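Local coordinates for protein cysteine synthase (Helicobacter pylori, PDB 6AHI) that uses pyridoxal 5'-phosphate to make L-cysteine from O-acetyl-L-serine and hydrogen sulfide, and also has cystathionine beta-synthase activity, at residues F175-G178 / T184-G187. Numbering follows the deposited sequence.
Sequences FVAG and TFAG
Phe-175 and Phe-185 meet where strand 174-178 leads, through a short glycine-rich loop, into helix 183-195, the first two elements of a beta-alpha-beta unit completed by strand 200-206. They illustrate how the helix of such a unit packs on the strand that precedes it, here in a fold-type II pyridoxal-phosphate enzyme. The two rings lie nearly parallel, with planes at 18°, yet are slid so far apart that they barely overlap and their centroids stand 5.8 Å from each other. Contact is therefore made by one flank of each ring: CE2 of Phe-175 comes within 3.8 Å of CD1 of Phe-185. The edge of the Phe-175 ring at CE2 also meets the helix backbone, the carbonyl O of Phe-185 lying in the ring plane, 3.6 Å from CE2. Phe-185 has its CG anti to the backbone N (chi1 176°), which lays the ring beside the strand with CD1 4.0 Å from CB of Ala-177. Phe-175 and Ala-177, alternate residues of the strand, thus offer their side chains to the helix, whereas Val-176 points to the other side of the sheet. Leu-201 of the next strand touches both aromatic rings and extends this apolar layer.

At the C-terminal end of the strand the contact nears the cofactor. Thr-184, in the first turn of the helix, hydrogen-bonds through OG1 to a phosphate oxygen of the N6-(pyridoxal phosphate)lysine at position 46. No direct hydrogen bond joins the two segments; instead a water bridges them, donating to the carbonyl O of Gly-178 at 2.6 Å and accepting from the backbone N of Phe-185 at 3.0 Å.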
ATOM      1  N   PHE A 175       4.183 -14.821  21.164  1.00 20.75           N
ATOM      2  CA  PHE A 175       3.296 -14.192  20.220  1.00 20.01           C
ATOM      3  C   PHE A 175       2.636 -12.994  20.907  1.00 20.67           C
ATOM      4  O   PHE A 175       1.990 -13.126  21.932  1.00 20.99           O
ATOM      5  CB  PHE A 175       2.245 -15.170  19.711  1.00 21.19           C
ATOM      6  CG  PHE A 175       1.189 -14.577  18.808  1.00 22.11           C
ATOM      7  CD1 PHE A 175       1.555 -13.786  17.728  1.00 21.29           C
ATOM      8  CD2 PHE A 175      -0.166 -14.792  19.043  1.00 22.89           C
ATOM      9  CE1 PHE A 175       0.595 -13.246  16.889  1.00 22.03           C
ATOM     10  CE2 PHE A 175      -1.119 -14.245  18.202  1.00 23.96           C
ATOM     11  CZ  PHE A 175      -0.742 -13.476  17.127  1.00 22.94           C
ATOM     12  N   VAL A 176       2.850 -11.823  20.320  1.00 20.48           N
ATOM     13  CA  VAL A 176       2.426 -10.561  20.835  1.00 22.97           C
ATOM     14  C   VAL A 176       1.567  -9.900  19.764  1.00 23.42           C
ATOM     15  O   VAL A 176       2.083  -9.662  18.667  1.00 23.60           O
ATOM     16  CB  VAL A 176       3.651  -9.677  21.146  1.00 22.28           C
ATOM     17  CG1 VAL A 176       3.232  -8.302  21.635  1.00 22.77           C
ATOM     18  CG2 VAL A 176       4.598 -10.361  22.129  1.00 21.92           C
ATOM     19  N   ALA A 177       0.301  -9.568  20.077  1.00 23.81           N
ATOM     20  CA  ALA A 177      -0.568  -8.990  19.057  1.00 24.17           C
ATOM     21  C   ALA A 177      -1.614  -8.073  19.698  1.00 25.27           C
ATOM     22  O   ALA A 177      -2.087  -8.354  20.813  1.00 24.66           O
ATOM     23  CB  ALA A 177      -1.240 -10.080  18.252  1.00 24.76           C
ATOM     24  N   GLY A 178      -1.924  -6.989  18.993  1.00 24.01           N
ATOM     25  CA  GLY A 178      -2.978  -6.059  19.366  1.00 25.51           C
ATOM     26  C   GLY A 178      -4.352  -6.725  19.335  1.00 26.62           C
ATOM     27  O   GLY A 178      -4.617  -7.616  18.513  1.00 25.53           O
ATOM     28  N   THR A 184      -7.893 -11.688  15.584  1.00 29.82           N
ATOM     29  CA  THR A 184      -6.519 -11.941  15.077  1.00 29.62           C
ATOM     30  C   THR A 184      -5.702 -12.686  16.132  1.00 29.30           C
ATOM     31  O   THR A 184      -5.094 -13.741  15.845  1.00 29.57           O
ATOM     32  CB  THR A 184      -5.783 -10.654  14.700  1.00 28.08           C
ATOM     33  OG1 THR A 184      -6.501  -9.972  13.676  1.00 28.85           O
ATOM     34  CG2 THR A 184      -4.388 -10.905  14.163  1.00 28.37           C
ATOM     35  N   PHE A 185      -5.712 -12.129  17.354  1.00 29.37           N
ATOM     36  CA  PHE A 185      -4.945 -12.661  18.463  1.00 27.57           C
ATOM     37  C   PHE A 185      -5.409 -14.080  18.798  1.00 28.41           C
ATOM     38  O   PHE A 185      -4.598 -15.004  18.853  1.00 27.64           O
ATOM     39  CB  PHE A 185      -5.063 -11.743  19.681  1.00 29.13           C
ATOM     40  CG  PHE A 185      -4.374 -12.250  20.915  1.00 30.54           C
ATOM     41  CD1 PHE A 185      -3.007 -12.405  20.932  1.00 30.19           C
ATOM     42  CD2 PHE A 185      -5.094 -12.580  22.056  1.00 32.12           C
ATOM     43  CE1 PHE A 185      -2.364 -12.884  22.061  1.00 32.48           C
ATOM     44  CE2 PHE A 185      -4.450 -13.048  23.188  1.00 32.16           C
ATOM     45  CZ  PHE A 185      -3.079 -13.169  23.195  1.00 31.31           C
ATOM     46  N   ALA A 186      -6.715 -14.264  18.978  1.00 28.70           N
ATOM     47  CA  ALA A 186      -7.252 -15.530  19.438  1.00 29.56           C
ATOM     48  C   ALA A 186      -7.074 -16.643  18.399  1.00 28.81           C
ATOM     49  O   ALA A 186      -6.789 -17.785  18.760  1.00 28.81           O
ATOM     50  CB  ALA A 186      -8.721 -15.389  19.798  1.00 31.83           C
ATOM     51  N   GLY A 187      -7.335 -16.334  17.130  1.00 28.71           N
ATOM     52  CA  GLY A 187      -7.251 -17.315  16.052  1.00 29.09           C
ATOM     53  C   GLY A 187      -5.822 -17.814  15.832  1.00 27.73           C
ATOM     54  O   GLY A 187      -5.554 -19.033  15.720  1.00 28.06           O
TER
HETATM   55  O   HOH W   1      -6.574  -9.340  18.072  1.00 27.07           O